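Local coordinates for MMACHC-like protein (Caenorhabditis elegans, PDB 5UJC), which binds methylcobalamin and probably removes cyanide from cyanocobalamin with flavin and NADPH, and alkyl groups from alkylcobalamins with glutathione, at residues 11-14 / 15-19; 239-243 / 244-248. All coordinates share one frame; numbering follows the deposited sequence.

Both contacts are local, each within one short continuous piece of chain. Contact 1 lies near the C-terminal end of helix 5-18, contact 2 at the N-terminal start of helix 243-250. They share no element; their nearest atoms are about 12 Å apart. Each is partly buried. In contact 1 the apolar side chains I11 and V15 are buried, while a lysine-aspartate salt bridge joins neighbouring turns. In contact 2 the buried pair is Y241 and Q245, a ring under an amide, and a serine cap and a bound tartrate meet the helix start. Contact 1 is away from the annotated sites; the side chain of Y241 in contact 2 is about 7 Å from the bound methylcobalamin.

Contact 1: 11-14 / 15-19; sequences IKRV and VDQKL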
ATOM      1  N   ILE A  11      20.129  -3.577   5.149  1.00 13.73           N
ATOM      2  CA  ILE A  11      18.775  -3.811   5.625  1.00 11.94           C
ATOM      3  C   ILE A  11      17.786  -3.796   4.456  1.00 11.99           C
ATOM      4  O   ILE A  11      16.976  -4.728   4.288  1.00 11.90           O
ATOM      5  CB  ILE A  11      18.368  -2.769   6.678  1.00 13.16           C
ATOM      6  CG1 ILE A  11      19.117  -3.034   7.975  1.00 13.39           C
ATOM      7  CG2 ILE A  11      16.865  -2.785   6.915  1.00 12.79           C
ATOM      8  CD1 ILE A  11      19.057  -1.865   8.958  1.00 13.84           C
ATOM      9  N   LYS A  12      17.850  -2.750   3.641  1.00 12.89           N
ATOM     10  CA  LYS A  12      16.943  -2.650   2.512  1.00 12.21           C
ATOM     11  C   LYS A  12      17.158  -3.828   1.550  1.00 11.07           C
ATOM     12  O   LYS A  12      16.193  -4.358   0.980  1.00 11.75           O
ATOM     13  CB  LYS A  12      17.103  -1.320   1.791  1.00 13.65           C
ATOM     14  CG  LYS A  12      16.044  -1.097   0.713  1.00 13.34           C
ATOM     15  CD  LYS A  12      16.140   0.291   0.124  1.00 14.66           C
ATOM     16  CE  LYS A  12      14.928   0.667  -0.708  1.00 16.10           C
ATOM     17  NZ  LYS A  12      14.752  -0.172  -1.910  1.00 18.88           N
ATOM     18  N   ARG A  13      18.414  -4.272   1.404  1.00 12.28           N
ATOM     19  CA  ARG A  13      18.720  -5.362   0.479  1.00 13.22           C
ATOM     20  C   ARG A  13      18.030  -6.662   0.903  1.00 12.19           C
ATOM     21  O   ARG A  13      17.489  -7.363   0.074  1.00 12.56           O
ATOM     22  CB  ARG A  13      20.225  -5.582   0.367  1.00 14.82           C
ATOM     23  CG  ARG A  13      20.639  -6.402  -0.858  1.00 17.31           C
ATOM     24  CD  ARG A  13      20.346  -5.662  -2.180  1.00 19.39           C
ATOM     25  NE  ARG A  13      21.011  -4.362  -2.227  1.00 20.69           N
ATOM     26  CZ  ARG A  13      22.277  -4.156  -2.608  1.00 21.25           C
ATOM     27  NH1 ARG A  13      23.039  -5.167  -3.074  1.00 22.30           N
ATOM     28  NH2 ARG A  13      22.772  -2.932  -2.566  1.00 28.27           N
ATOM     29  N   VAL A  14      18.021  -6.967   2.197  1.00 13.36           N
ATOM     30  CA  VAL A  14      17.339  -8.200   2.661  1.00 13.69           C
ATOM     31  C   VAL A  14      15.834  -8.116   2.391  1.00 12.51           C
ATOM     32  O   VAL A  14      15.216  -9.065   1.949  1.00 14.20           O
ATOM     33  CB  VAL A  14      17.546  -8.455   4.155  1.00 19.66           C
ATOM     34  CG1 VAL A  14      16.733  -9.672   4.601  1.00 25.08           C
ATOM     35  CG2 VAL A  14      18.980  -8.668   4.427  1.00 23.91           C
ATOM     36  N   VAL A  15      15.249  -6.956   2.676  1.00 12.47           N
ATOM     37  CA  VAL A  15      13.830  -6.751   2.421  1.00 13.26           C
ATOM     38  C   VAL A  15      13.530  -6.973   0.939  1.00 12.41           C
ATOM     39  O   VAL A  15      12.555  -7.674   0.579  1.00 14.07           O
ATOM     40  CB  VAL A  15      13.376  -5.353   2.899  1.00 14.01           C
ATOM     41  CG1 VAL A  15      11.920  -5.090   2.522  1.00 16.97           C
ATOM     42  CG2 VAL A  15      13.565  -5.235   4.415  1.00 15.19           C
ATOM     43  N   ASP A  16      14.371  -6.403   0.082  1.00 12.52           N
ATOM     44  CA  ASP A  16      14.155  -6.469  -1.364  1.00 13.29           C
ATOM     45  C   ASP A  16      14.470  -7.862  -1.952  1.00 13.84           C
ATOM     46  O   ASP A  16      13.914  -8.247  -2.982  1.00 14.44           O
ATOM     47  CB  ASP A  16      14.980  -5.398  -2.060  1.00 14.03           C
ATOM     48  CG  ASP A  16      14.437  -3.995  -1.805  1.00 16.56           C
ATOM     49  OD1 ASP A  16      13.247  -3.870  -1.389  1.00 18.54           O
ATOM     50  OD2 ASP A  16      15.165  -3.020  -2.066  1.00 17.36           O
ATOM     51  N   GLN A  17      15.281  -8.640  -1.242  1.00 12.23           N
ATOM     52  CA  GLN A  17      15.503 -10.039  -1.623  1.00 12.89           C
ATOM     53  C   GLN A  17      14.296 -10.907  -1.332  1.00 14.07           C
ATOM     54  O   GLN A  17      13.944 -11.773  -2.133  1.00 15.65           O
ATOM     55  CB  GLN A  17      16.733 -10.601  -0.913  1.00 13.75           C
ATOM     56  CG  GLN A  17      18.035 -10.060  -1.438  1.00 14.49           C
ATOM     57  CD  GLN A  17      19.220 -10.342  -0.524  1.00 14.68           C
ATOM     58  OE1 GLN A  17      19.065 -10.767   0.637  1.00 17.31           O
ATOM     59  NE2 GLN A  17      20.397 -10.107  -1.035  1.00 17.60           N
ATOM     60  N   LYS A  18      13.657 -10.679  -0.180  1.00 13.82           N
ATOM     61  CA  LYS A  18      12.585 -11.577   0.289  1.00 12.80           C
ATOM     62  C   LYS A  18      11.194 -11.113  -0.129  1.00 14.88           C
ATOM     63  O   LYS A  18      10.301 -11.919  -0.249  1.00 18.25           O
ATOM     64  CB  LYS A  18      12.628 -11.712   1.790  1.00 14.48           C
ATOM     65  CG  LYS A  18      13.913 -12.333   2.333  1.00 16.41           C
ATOM     66  CD  LYS A  18      14.345 -13.598   1.583  1.00 22.89           C
ATOM     67  CE  LYS A  18      13.360 -14.740   1.777  1.00 29.61           C
ATOM     68  NZ  LYS A  18      13.827 -15.997   1.127  1.00 36.91           N
ATOM     69  N   LEU A  19      11.035  -9.811  -0.357  1.00 12.88           N
ATOM     70  CA  LEU A  19       9.776  -9.237  -0.916  1.00 14.23           C
ATOM     71  C   LEU A  19      10.155  -8.610  -2.239  1.00 15.81           C
ATOM     72  O   LEU A  19      10.522  -7.442  -2.305  1.00 16.12           O
ATOM     73  CB  LEU A  19       9.179  -8.216   0.029  1.00 15.07           C
ATOM     74  CG  LEU A  19       8.828  -8.726   1.431  1.00 14.81           C
ATOM     75  CD1 LEU A  19       8.446  -7.547   2.305  1.00 15.12           C
ATOM     76  CD2 LEU A  19       7.686  -9.754   1.408  1.00 16.01           C
TER
HETATM   77  O   HOH W   1      17.839  -3.254  -2.349  1.00 18.62           O
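K12 and D16 form the charged pair of this helical stretch. NZ of K12 lies 2.9 Å from OD2 of D16 in a salt bridge one turn along. The carboxylate receives it on the syn lone pair of OD2. The lysine chain runs out straight, with CG anti to the backbone N (chi1 -172°), and bends only at its last torsion, which brings NZ to OD2. A water donates to the same OD2 at 2.7 Å, and it is also weakly bonded to NE of R13. S27 on strand 25-31 is hydrogen-bonded both to OD1 of D16 and to NZ of K12. The carboxylate is therefore held through both oxygens, which probably fixes its rotation.

The backbone bonds follow the i to i+4 pattern. V15 N donates to I11 O at 3.2 Å, and D16 N to K12 O at 2.9 Å. Q17 N reaches R13 O at 2.9 Å, and K18 N reaches V14 O at 3.1 Å. Q17 N also makes a weak bond to V14 O.

Van der Waals contacts complete the exposed side. Q17 crosses R13, its NE2 3.7 Å from CG of the arginine, with the amide and guanidinium planes 82° apart. CG of Q17 packs on the carbonyl oxygen of R13.

I11 and V15 face the main sheet. I11 packs on F192 and V195, and V15 on L56 and L190. Separately, V14 and the chain of K18 touch helix 93-109. L19 is the first residue to leave helical geometry. This is the last part of an amphipathic helix lying on an antiparallel sheet, with an i to i+4 lysine-aspartate salt bridge on its polar side.

Contact 2: 239-243 / 244-248; sequences RRYST and TQMEF. With TLA (L(+)-tartaric acid), chain D.
Y241 and Q245 meet at an N-terminal helix cap with a hydrophobic staple, where the loop after helix 212-225 turns into helix 243-250. S242 is the N-cap residue. Its OG accepts from Q245 N at 2.9 Å. The serine side chain stands between its own N and carbonyl carbon (chi1 71°), which brings OG over the first turn. OG is also hydrogen-bonded to D66 of helix 62-80. The staple joins Y241, just before the cap, to M246, five residues on: CG of M246 is 3.7 Å from CB of Y241, near the edge of the ring. Behind the cap, M246 N donates to S242 O, and E247 N to T243 O.

The Y241 ring and the Q245 amide have planes 12° apart, so they stack. OE1 of Q245 sits 3.1 Å above the ring plane, over its centre. CG of Q245 makes a CH-pi contact with the same ring. The glutamine chain is extended, with CG anti to its N (chi1 -178°), which lays the amide over the ring. Its NE2 is hydrogen-bonded to P62 O, which probably keeps the amide flat there. H183 meets the ring edge-to-face, and Y241 OH is hydrogen-bonded to a second tartrate. Replacing Y241 with alanine would probably leave the Q245 amide without its stacking partner and open a gap beside H183.

The bent end of M246 brings CE to Y241 O.

A tartrate, probably from the crystallisation liquor, sits on the helix start. The N-H groups of T243 and T244 take no part in the helix bonds and probably attract an anion. T243 N donates to its O1 at 2.9 Å. On the other carboxylate oxygen, O11, T244 gives two bonds, from N at 3.0 Å and from OG1 at 2.8 Å.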
ATOM      1  N   ARG A 239       1.314  -0.804 -16.764  1.00 15.59           N
ATOM      2  CA  ARG A 239       1.315  -1.970 -15.893  0.50 12.94           C
ATOM      3  C   ARG A 239       0.176  -1.822 -14.880  1.00 10.69           C
ATOM      4  O   ARG A 239       0.140  -0.866 -14.101  1.00 11.69           O
ATOM      5  CB  ARG A 239       2.677  -2.127 -15.212  0.50 14.79           C
ATOM      6  CG  ARG A 239       3.824  -2.339 -16.210  0.50 17.72           C
ATOM      7  CD  ARG A 239       5.189  -2.210 -15.559  0.50 20.17           C
ATOM      8  NE  ARG A 239       5.490  -3.346 -14.696  0.50 26.81           N
ATOM      9  CZ  ARG A 239       6.524  -3.400 -13.862  0.50 27.20           C
ATOM     10  NH1 ARG A 239       7.372  -2.386 -13.782  0.50 25.42           N
ATOM     11  NH2 ARG A 239       6.694  -4.455 -13.097  0.50 29.13           N
ATOM     12  N   ARG A 240      -0.802  -2.729 -14.972  1.00 10.74           N
ATOM     13  CA  ARG A 240      -2.101  -2.547 -14.347  1.00 10.12           C
ATOM     14  C   ARG A 240      -2.548  -3.822 -13.642  1.00  9.10           C
ATOM     15  O   ARG A 240      -2.053  -4.911 -13.935  1.00 10.70           O
ATOM     16  CB  ARG A 240      -3.134  -2.174 -15.432  1.00 10.44           C
ATOM     17  CG  ARG A 240      -2.802  -0.883 -16.155  1.00 11.26           C
ATOM     18  CD  ARG A 240      -3.644  -0.651 -17.392  1.00 13.06           C
ATOM     19  NE  ARG A 240      -5.025  -0.352 -17.074  1.00 13.38           N
ATOM     20  CZ  ARG A 240      -6.061  -1.156 -17.307  1.00 15.85           C
ATOM     21  NH1 ARG A 240      -5.900  -2.372 -17.847  1.00 22.59           N
ATOM     22  NH2 ARG A 240      -7.266  -0.753 -16.981  1.00 21.33           N
ATOM     23  N   TYR A 241      -3.457  -3.678 -12.692  1.00  8.80           N
ATOM     24  CA  TYR A 241      -4.152  -4.822 -12.121  1.00  8.55           C
ATOM     25  C   TYR A 241      -4.851  -5.613 -13.246  1.00  8.27           C
ATOM     26  O   TYR A 241      -5.408  -5.022 -14.172  1.00 10.11           O
ATOM     27  CB  TYR A 241      -5.229  -4.377 -11.151  1.00  8.70           C
ATOM     28  CG  TYR A 241      -4.799  -3.889  -9.744  1.00  8.33           C
ATOM     29  CD1 TYR A 241      -3.473  -3.786  -9.361  1.00  9.02           C
ATOM     30  CD2 TYR A 241      -5.765  -3.564  -8.814  1.00  9.27           C
ATOM     31  CE1 TYR A 241      -3.132  -3.390  -8.062  1.00  9.35           C
ATOM     32  CE2 TYR A 241      -5.442  -3.203  -7.513  1.00  8.67           C
ATOM     33  CZ  TYR A 241      -4.129  -3.122  -7.142  1.00  9.30           C
ATOM     34  OH  TYR A 241      -3.802  -2.765  -5.835  1.00 10.56           O
ATOM     35  N   SER A 242      -4.905  -6.934 -13.099  1.00  8.16           N
ATOM     36  CA  SER A 242      -5.706  -7.763 -13.977  1.00  9.07           C
ATOM     37  C   SER A 242      -7.189  -7.494 -13.784  1.00  8.77           C
ATOM     38  O   SER A 242      -7.619  -6.918 -12.782  1.00  9.74           O
ATOM     39  CB  SER A 242      -5.423  -9.223 -13.700  1.00  8.67           C
ATOM     40  OG  SER A 242      -5.958  -9.608 -12.442  1.00  9.31           O
ATOM     41  N   THR A 243      -7.971  -7.947 -14.749  1.00  9.57           N
ATOM     42  CA  THR A 243      -9.412  -7.940 -14.614  1.00 10.62           C
ATOM     43  C   THR A 243      -9.865  -8.666 -13.346  1.00  9.51           C
ATOM     44  O   THR A 243     -10.717  -8.176 -12.614  1.00 10.15           O
ATOM     45  CB  THR A 243     -10.053  -8.575 -15.860  1.00 10.55           C
ATOM     46  OG1 THR A 243      -9.671  -7.796 -16.995  1.00 14.44           O
ATOM     47  CG2 THR A 243     -11.555  -8.649 -15.771  1.00 14.18           C
ATOM     48  N   THR A 244      -9.296  -9.834 -13.104  1.00  9.63           N
ATOM     49  CA  THR A 244      -9.618 -10.608 -11.928  1.00  8.72           C
ATOM     50  C   THR A 244      -9.334  -9.800 -10.652  1.00  8.77           C
ATOM     51  O   THR A 244     -10.154  -9.776  -9.718  1.00  8.97           O
ATOM     52  CB  THR A 244      -8.828 -11.913 -11.914  1.00  9.31           C
ATOM     53  OG1 THR A 244      -9.149 -12.656 -13.089  1.00 11.81           O
ATOM     54  CG2 THR A 244      -9.157 -12.756 -10.695  1.00 10.21           C
ATOM     55  N   GLN A 245      -8.181  -9.139 -10.619  1.00  7.92           N
ATOM     56  CA  GLN A 245      -7.795  -8.373  -9.440  1.00  8.25           C
ATOM     57  C   GLN A 245      -8.752  -7.169  -9.214  1.00  8.69           C
ATOM     58  O   GLN A 245      -9.127  -6.874  -8.075  1.00  8.45           O
ATOM     59  CB  GLN A 245      -6.355  -7.922  -9.582  1.00  8.03           C
ATOM     60  CG  GLN A 245      -5.851  -7.155  -8.369  1.00  8.85           C
ATOM     61  CD  GLN A 245      -4.344  -6.952  -8.287  1.00  7.65           C
ATOM     62  OE1 GLN A 245      -3.865  -6.393  -7.301  1.00  8.44           O
ATOM     63  NE2 GLN A 245      -3.589  -7.375  -9.328  1.00  7.98           N
ATOM     64  N   MET A 246      -9.119  -6.475 -10.284  1.00  8.00           N
ATOM     65  CA  MET A 246     -10.054  -5.362 -10.157  1.00  9.03           C
ATOM     66  C   MET A 246     -11.448  -5.856  -9.705  1.00  8.60           C
ATOM     67  O   MET A 246     -12.123  -5.194  -8.908  1.00 10.23           O
ATOM     68  CB  MET A 246     -10.099  -4.566 -11.453  1.00 10.03           C
ATOM     69  CG  MET A 246      -8.835  -3.758 -11.674  1.00 11.20           C
ATOM     70  SD  MET A 246      -8.863  -2.629 -13.041  1.00 13.26           S
ATOM     71  CE  MET A 246      -8.658  -3.752 -14.366  1.00 14.90           C
ATOM     72  N   GLU A 247     -11.862  -7.046 -10.169  1.00  8.26           N
ATOM     73  CA  GLU A 247     -13.133  -7.595  -9.737  0.54  9.13           C
ATOM     74  C   GLU A 247     -13.063  -7.926  -8.234  1.00  9.87           C
ATOM     75  O   GLU A 247     -13.988  -7.631  -7.480  1.00 11.21           O
ATOM     76  CB  GLU A 247     -13.482  -8.853 -10.543  0.54  9.31           C
ATOM     77  CG  GLU A 247     -14.822  -9.490 -10.161  0.54 10.03           C
ATOM     78  CD  GLU A 247     -16.012  -8.603 -10.428  0.54 11.46           C
ATOM     79  OE1 GLU A 247     -15.958  -7.791 -11.384  0.54 15.06           O
ATOM     80  OE2 GLU A 247     -17.007  -8.733  -9.700  0.54 13.10           O
ATOM     81  N   PHE A 248     -11.957  -8.540  -7.823  1.00  8.89           N
ATOM     82  CA  PHE A 248     -11.748  -8.931  -6.435  1.00  9.08           C
ATOM     83  C   PHE A 248     -11.834  -7.706  -5.493  1.00  8.78           C
ATOM     84  O   PHE A 248     -12.622  -7.691  -4.546  1.00  9.62           O
ATOM     85  CB  PHE A 248     -10.383  -9.627  -6.331  1.00  8.77           C
ATOM     86  CG  PHE A 248     -10.053 -10.157  -4.975  1.00  8.75           C
ATOM     87  CD1 PHE A 248      -9.364  -9.374  -4.048  1.00  8.75           C
ATOM     88  CD2 PHE A 248     -10.347 -11.481  -4.638  1.00  9.13           C
ATOM     89  CE1 PHE A 248      -8.997  -9.892  -2.828  1.00  9.90           C
ATOM     90  CE2 PHE A 248      -9.983 -11.984  -3.408  1.00 10.57           C
ATOM     91  CZ  PHE A 248      -9.299 -11.193  -2.510  1.00 10.15           C
TER
HETATM   92  O1  TLA D 302      -7.188  -9.921 -16.673  1.00 18.12           O
HETATM   93  O11 TLA D 302      -7.668 -11.367 -15.041  1.00 13.98           O
HETATM   94  C1  TLA D 302      -7.553 -11.108 -16.232  1.00 16.98           C
HETATM   95  C2  TLA D 302      -7.904 -12.176 -17.164  1.00 16.53           C
HETATM   96  O2  TLA D 302      -7.694 -11.831 -18.491  1.00 17.46           O
HETATM   97  C3  TLA D 302      -9.212 -12.763 -16.983  1.00 17.09           C
HETATM   98  O3  TLA D 302     -10.226 -11.841 -16.960  1.00 19.65           O
HETATM   99  C4  TLA D 302      -9.465 -13.983 -17.830  1.00 18.96           C
HETATM  100  O4  TLA D 302      -8.766 -15.013 -17.711  1.00 19.17           O
HETATM  101  O41 TLA D 302     -10.380 -13.859 -18.727  1.00 17.21           O